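Local coordinates for protein hypothetical bacterial 6-phosphogluconolactonase (PDB 3SCY) that probably hydrolyses 6-phosphogluconolactone to 6-phosphogluconate as a seven-bladed beta-propeller lactonase, at residues G39-L44 and K347-D352; N111-N116 and E194-K199; V322-R325 and I330-F333. One frame throughout, in Å; residues are numbered along the deposited sequence.

Contact 1 of 3, residues G39-L44 and K347-D352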
# COMPACT_ATOMS: atom_id res chain seq x y z
N GLY A 39 13.09 -15.11 -10.98
CA GLY A 39 13.55 -13.80 -10.55
C GLY A 39 14.03 -12.89 -11.65
O GLY A 39 14.47 -11.77 -11.38
N GLU A 40 13.93 -13.35 -12.91
CA GLU A 40 14.31 -12.57 -14.09
C GLU A 40 13.24 -11.53 -14.41
O GLU A 40 12.05 -11.79 -14.21
CB GLU A 40 14.52 -13.49 -15.31
CG GLU A 40 15.59 -14.56 -15.12
CD GLU A 40 17.05 -14.13 -14.97
OE1 GLU A 40 17.36 -12.95 -15.23
OE2 GLU A 40 17.88 -15.00 -14.63
N SER A 41 13.66 -10.38 -14.93
CA SER A 41 12.73 -9.34 -15.31
C SER A 41 13.06 -8.77 -16.67
O SER A 41 14.15 -8.97 -17.22
CB SER A 41 12.69 -8.23 -14.25
OG SER A 41 13.98 -7.71 -14.01
N LEU A 42 12.06 -8.13 -17.25
CA LEU A 42 12.14 -7.53 -18.55
C LEU A 42 11.37 -6.20 -18.59
O LEU A 42 10.18 -6.24 -18.29
CB LEU A 42 11.49 -8.49 -19.56
CG LEU A 42 11.82 -8.29 -21.03
CD1 LEU A 42 13.13 -8.96 -21.39
CD2 LEU A 42 10.71 -8.87 -21.89
N PRO A 43 11.98 -5.06 -19.01
CA PRO A 43 11.22 -3.81 -19.11
C PRO A 43 10.18 -3.92 -20.23
O PRO A 43 10.45 -4.53 -21.27
CB PRO A 43 12.29 -2.77 -19.42
CG PRO A 43 13.58 -3.40 -18.93
CD PRO A 43 13.40 -4.83 -19.34
N LEU A 44 8.98 -3.37 -20.01
CA LEU A 44 7.95 -3.43 -21.04
C LEU A 44 7.65 -2.04 -21.55
O LEU A 44 7.80 -1.76 -22.73
CB LEU A 44 6.65 -4.11 -20.52
CG LEU A 44 6.76 -5.57 -20.06
CD1 LEU A 44 5.46 -6.03 -19.41
CD2 LEU A 44 7.10 -6.51 -21.22
N LYS A 347 19.70 -9.58 -8.80
CA LYS A 347 19.01 -9.35 -10.07
C LYS A 347 18.28 -8.01 -9.97
O LYS A 347 17.12 -7.88 -10.40
CB LYS A 347 18.06 -10.52 -10.41
CG LYS A 347 18.78 -11.85 -10.68
CD LYS A 347 17.90 -12.86 -11.40
CE LYS A 347 18.47 -14.26 -11.36
NZ LYS A 347 19.72 -14.38 -12.15
N ASP A 348 18.96 -7.00 -9.41
CA ASP A 348 18.42 -5.66 -9.21
C ASP A 348 17.86 -5.03 -10.48
O ASP A 348 18.44 -5.17 -11.55
CB ASP A 348 19.49 -4.71 -8.68
CG ASP A 348 19.97 -4.92 -7.27
OD1 ASP A 348 19.47 -5.87 -6.60
OD2 ASP A 348 20.84 -4.14 -6.83
N ILE A 349 16.74 -4.34 -10.33
CA ILE A 349 16.08 -3.63 -11.43
C ILE A 349 16.33 -2.14 -11.24
O ILE A 349 15.94 -1.59 -10.20
CB ILE A 349 14.56 -3.96 -11.49
CG1 ILE A 349 14.30 -5.50 -11.56
CG2 ILE A 349 13.90 -3.22 -12.65
CD1 ILE A 349 12.82 -5.98 -11.28
N LYS A 350 16.97 -1.49 -12.22
CA LYS A 350 17.28 -0.06 -12.16
C LYS A 350 16.05 0.76 -12.47
O LYS A 350 15.43 0.56 -13.52
CB LYS A 350 18.43 0.33 -13.12
N VAL A 351 15.63 1.60 -11.52
CA VAL A 351 14.46 2.51 -11.63
C VAL A 351 14.77 3.74 -10.78
O VAL A 351 15.22 3.55 -9.66
CB VAL A 351 13.10 1.88 -11.18
CG1 VAL A 351 11.93 2.83 -11.43
CG2 VAL A 351 12.82 0.54 -11.84
N ASP A 352 14.49 4.97 -11.25
CA ASP A 352 14.74 6.12 -10.39
C ASP A 352 13.59 6.29 -9.40
O ASP A 352 12.42 6.27 -9.79
CB ASP A 352 14.95 7.44 -11.18
CG ASP A 352 15.78 8.48 -10.44
OD1 ASP A 352 16.96 8.20 -10.13
OD2 ASP A 352 15.26 9.59 -10.18
O HOH W 1 15.10 -8.99 -11.92

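Contact 2 of 3, residues N111-N116 and E194-K199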
# COMPACT_ATOMS: atom_id res chain seq x y z
N ASN A 111 -15.92 2.66 -6.83
CA ASN A 111 -15.32 3.89 -6.34
C ASN A 111 -13.87 3.69 -6.08
O ASN A 111 -13.45 2.58 -5.73
CB ASN A 111 -15.98 4.31 -5.00
CG ASN A 111 -17.45 4.58 -5.16
OD1 ASN A 111 -17.83 5.66 -5.57
ND2 ASN A 111 -18.30 3.59 -4.84
N ILE A 112 -13.12 4.78 -6.17
CA ILE A 112 -11.72 4.89 -5.76
C ILE A 112 -11.71 5.73 -4.50
O ILE A 112 -12.43 6.75 -4.46
CB ILE A 112 -10.85 5.57 -6.87
CG1 ILE A 112 -10.70 4.69 -8.11
CG2 ILE A 112 -9.47 6.09 -6.31
CD1 ILE A 112 -9.82 3.41 -7.95
N VAL A 113 -10.87 5.36 -3.50
CA VAL A 113 -10.72 6.17 -2.30
C VAL A 113 -9.24 6.48 -2.14
O VAL A 113 -8.44 5.57 -2.27
CB VAL A 113 -11.30 5.50 -1.02
CG1 VAL A 113 -11.22 6.44 0.17
CG2 VAL A 113 -12.73 5.03 -1.22
N THR A 114 -8.87 7.74 -1.86
CA THR A 114 -7.49 8.12 -1.58
C THR A 114 -7.29 8.44 -0.11
O THR A 114 -8.19 8.99 0.55
CB THR A 114 -7.03 9.33 -2.41
OG1 THR A 114 -7.78 10.49 -2.05
CG2 THR A 114 -7.13 9.10 -3.89
N ALA A 115 -6.04 8.29 0.35
CA ALA A 115 -5.57 8.78 1.64
C ALA A 115 -4.74 10.01 1.36
O ALA A 115 -3.68 9.91 0.72
CB ALA A 115 -4.76 7.72 2.36
N ASN A 116 -5.19 11.19 1.82
CA ASN A 116 -4.48 12.44 1.53
C ASN A 116 -3.65 12.80 2.74
O ASN A 116 -4.18 13.19 3.78
CB ASN A 116 -5.45 13.56 1.13
CG ASN A 116 -6.42 13.12 0.07
OD1 ASN A 116 -6.08 12.36 -0.85
ND2 ASN A 116 -7.66 13.54 0.21
N GLU A 194 -25.37 7.59 -4.92
CA GLU A 194 -25.55 7.36 -3.47
C GLU A 194 -24.21 7.61 -2.78
O GLU A 194 -23.12 7.43 -3.37
CB GLU A 194 -26.06 5.94 -3.15
CG GLU A 194 -27.41 5.61 -3.76
CD GLU A 194 -27.87 4.18 -3.58
OE1 GLU A 194 -27.32 3.48 -2.70
OE2 GLU A 194 -28.80 3.75 -4.31
N LYS A 195 -24.28 7.99 -1.49
CA LYS A 195 -23.05 8.22 -0.72
C LYS A 195 -22.35 6.88 -0.45
O LYS A 195 -23.01 5.92 -0.01
CB LYS A 195 -23.39 8.94 0.59
CG LYS A 195 -22.18 9.46 1.35
CD LYS A 195 -22.71 10.36 2.49
CE LYS A 195 -21.64 11.26 3.04
NZ LYS A 195 -22.08 11.94 4.29
N PHE A 196 -21.03 6.82 -0.67
CA PHE A 196 -20.29 5.59 -0.48
C PHE A 196 -20.00 5.32 1.01
O PHE A 196 -20.18 4.19 1.48
CB PHE A 196 -18.97 5.67 -1.28
CG PHE A 196 -18.10 4.44 -1.29
CD1 PHE A 196 -18.65 3.17 -1.42
CD2 PHE A 196 -16.71 4.55 -1.20
CE1 PHE A 196 -17.84 2.03 -1.45
CE2 PHE A 196 -15.90 3.41 -1.26
CZ PHE A 196 -16.48 2.16 -1.36
N LEU A 197 -19.45 6.32 1.71
CA LEU A 197 -19.00 6.14 3.09
C LEU A 197 -19.78 6.93 4.10
O LEU A 197 -20.10 8.09 3.87
CB LEU A 197 -17.53 6.57 3.22
CG LEU A 197 -16.53 5.87 2.29
CD1 LEU A 197 -15.12 6.46 2.46
CD2 LEU A 197 -16.55 4.36 2.48
N THR A 198 -20.06 6.31 5.25
CA THR A 198 -20.69 6.94 6.40
C THR A 198 -19.87 6.58 7.62
O THR A 198 -19.34 5.47 7.69
CB THR A 198 -22.15 6.52 6.54
OG1 THR A 198 -22.22 5.09 6.54
CG2 THR A 198 -23.03 7.06 5.42
N LYS A 199 -19.78 7.49 8.62
CA LYS A 199 -18.96 7.18 9.80
C LYS A 199 -19.52 5.96 10.54
O LYS A 199 -20.73 5.79 10.63
CB LYS A 199 -18.86 8.41 10.72
CG LYS A 199 -18.00 9.51 10.09
CD LYS A 199 -17.73 10.65 11.05
CE LYS A 199 -16.75 11.64 10.48
NZ LYS A 199 -16.52 12.78 11.41

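Contact 3 of 3, residues V322-R325 and I330-F333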
# COMPACT_ATOMS: atom_id res chain seq x y z
N VAL A 322 11.93 -5.51 -3.09
CA VAL A 322 12.02 -4.28 -2.30
C VAL A 322 12.35 -3.06 -3.16
O VAL A 322 13.42 -3.00 -3.77
CB VAL A 322 13.07 -4.39 -1.17
CG1 VAL A 322 13.07 -3.13 -0.31
CG2 VAL A 322 12.81 -5.63 -0.32
N ALA A 323 11.45 -2.06 -3.17
CA ALA A 323 11.72 -0.80 -3.85
C ALA A 323 12.60 0.05 -2.94
O ALA A 323 12.19 0.36 -1.82
CB ALA A 323 10.41 -0.09 -4.16
N CYS A 324 13.80 0.41 -3.40
CA CYS A 324 14.73 1.21 -2.58
C CYS A 324 14.82 2.57 -3.24
O CYS A 324 15.50 2.73 -4.25
CB CYS A 324 16.08 0.52 -2.47
SG CYS A 324 16.01 -1.13 -1.76
N ARG A 325 14.07 3.54 -2.70
CA ARG A 325 13.94 4.86 -3.29
C ARG A 325 15.29 5.55 -3.48
O ARG A 325 15.51 6.14 -4.53
CB ARG A 325 13.05 5.74 -2.43
CG ARG A 325 12.69 7.10 -3.08
CD ARG A 325 12.17 8.07 -2.05
NE ARG A 325 13.21 8.54 -1.14
CZ ARG A 325 13.03 9.41 -0.15
NH1 ARG A 325 11.84 9.94 0.07
NH2 ARG A 325 14.05 9.75 0.63
N ILE A 330 15.19 -1.91 -7.45
CA ILE A 330 14.23 -2.86 -6.93
C ILE A 330 15.08 -4.09 -6.64
O ILE A 330 15.62 -4.68 -7.58
CB ILE A 330 13.04 -3.18 -7.83
CG1 ILE A 330 12.20 -1.93 -8.01
CG2 ILE A 330 12.19 -4.32 -7.19
CD1 ILE A 330 11.34 -1.97 -9.34
N GLN A 331 15.31 -4.42 -5.36
CA GLN A 331 16.11 -5.58 -4.98
C GLN A 331 15.26 -6.82 -4.93
O GLN A 331 14.12 -6.77 -4.42
CB GLN A 331 16.72 -5.36 -3.62
CG GLN A 331 17.99 -4.58 -3.58
CD GLN A 331 18.48 -4.63 -2.16
OE1 GLN A 331 17.76 -4.25 -1.24
NE2 GLN A 331 19.65 -5.19 -1.94
N ILE A 332 15.79 -7.95 -5.41
CA ILE A 332 15.03 -9.19 -5.46
C ILE A 332 15.57 -10.19 -4.44
O ILE A 332 16.75 -10.56 -4.53
CB ILE A 332 15.03 -9.81 -6.90
CG1 ILE A 332 14.93 -8.76 -8.05
CG2 ILE A 332 14.01 -10.95 -7.03
CD1 ILE A 332 13.65 -7.85 -8.04
N PHE A 333 14.72 -10.64 -3.51
CA PHE A 333 15.10 -11.62 -2.50
C PHE A 333 14.33 -12.91 -2.66
O PHE A 333 13.13 -12.90 -2.89
CB PHE A 333 14.87 -11.10 -1.06
CG PHE A 333 15.70 -9.89 -0.71
CD1 PHE A 333 15.21 -8.61 -0.96
CD2 PHE A 333 16.94 -10.03 -0.11
CE1 PHE A 333 16.00 -7.49 -0.68
CE2 PHE A 333 17.73 -8.91 0.16
CZ PHE A 333 17.24 -7.65 -0.09

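Contact 1 of 3, residues G39-L44 and K347-D352
In one of the two conformers of Lys347, NZ donates to Glu40 OE2 at 3.1 Å in a salt bridge. The ammonium group comes from above the carboxylate plane, 47° out of it. Glu40 starts away from 347-352 and is brought back by the bend in its chain at chi2 (-67°), while Lys347 runs nearly straight as far as CE and turns only at chi4, to meet it. On the way, Lys347 CD passes 3.6 Å from Gly39 O. A water molecule links the two backbones nearby, 2.9 Å from Gly39 O and 2.8 Å from Lys347 O, and can donate to either. It is also hydrogen-bonded to Ser41 OG at 2.7 Å. Ser41 OG lies 3.3 Å from Ile349 CG1, and Ser41 CB packs on Ile349 CD1. The contact thus passes from a charged pair at the surface to a buried isoleucine. It joins the start of strand 41-48 and the turn before it to the end of strand 342-350, the outermost strands of adjacent propeller blades. Beyond it, Ile349 reaches Phe32 of strand 28-35 and Met16 of strand 13-20 in one blade, and Ile330 and Ile332 of strand 329-335 in its own.

Contact 2 of 3, residues N111-N116 and E194-K199
Packing between two blades of the beta-propeller joins Asn111 and Val113, on 111-116, the second strand of one four-stranded blade, to Phe196, just ahead of the edge strand 197-206 of another. The Phe196 ring lies between the two sheets. Its CG stands anti to the backbone N (chi1 -176°), which carries the ring toward strand 111-116. Asn111 approaches from the opposite direction and lays its amide over one ring face, the two planes 24° apart in a stack. Asn111 CB makes a CH-pi contact, 4.0 Å from the ring centroid and 19° off the normal, while ND2 sits nearer the rim, 3.5 Å from Phe196 CD1. That nitrogen donates a hydrogen bond to Ala188 O, which satisfies it and would limit the rotation of the amide over the ring. Leu197 CD2 packs against the other face, 3.7 Å above the Phe196 ring plane, so the ring is held between an amide and a methyl group. Val124 of strand 121-126 and Ile184 of strand 178-184 add apolar contacts to the phenylalanine, one from each blade. At the ring edge, in its plane, Val113 CG2 meets Phe196 CE2 at 3.6 Å.

Contact 3 of 3, residues V322-R325 and I330-F333
This is the pairing of two antiparallel strands, 319-324 and 329-335, which form a beta hairpin at the heart of one four-stranded propeller blade. Val322 and Gln331 are a hydrogen-bonded pair. Val322 N donates to Gln331 O at 2.9 Å in a nearly straight bond. Gln331 N returns one to Val322 O at 2.8 Å, the more bent of the two. Val322 O also receives a CA-H contact from Ile330 CA at 3.3 Å. Ala323 and Ile330 follow as a non-hydrogen-bonded pair, their side chains on the other face of the sheet from those of Val322 and Gln331. On the Val322 face, the Val322 and Phe333 side chains cross at a slant, with Val322 CG2 3.7 Å from Phe333 CE1. The methyl is anti to the valine's carbonyl carbon, beside its N, which directs it toward the ring. Further along, Cys324 SG approaches Gln331 OE1 at 3.6 Å; the amide oxygen accepts its hydrogen bond from Gly305 N, tying the strand to a neighbouring loop. The Phe333 side chain lies about 6 Å from a bound sodium ion, whose site includes Gln302 and Leu342; Phe333 is a neighbour, not a ligand. Strand 310-313 pairs with 319-324 on one flank of the hairpin, and 342-350 with 329-335 on the other, while Ala323 and Ile330 pack on Leu357 of strand 354-360 in the adjoining blade.

In the fold
Contacts 1 and 3 lie on the same side of the propeller, their centres about 10 Å apart, and share the blade that holds strands 329-335 and 342-350. They touch directly: Ile349 O lies 2.9 Å from Ile330 N, a probable hydrogen bond. Contact 2 sits across the chain's centre, its centre about 35 Å from that of contact 1 and 32 Å from that of contact 3. In sequence, contact 1 encloses the other two, and contact 2 closes before contact 3 opens. Contact 3 knits a single blade, whereas contacts 1 and 2 join different blades. C-terminal strand 354-360 pairs with 13-20 in the blade of 41-48, closing the ring; contact 1 links this blade to the preceding one.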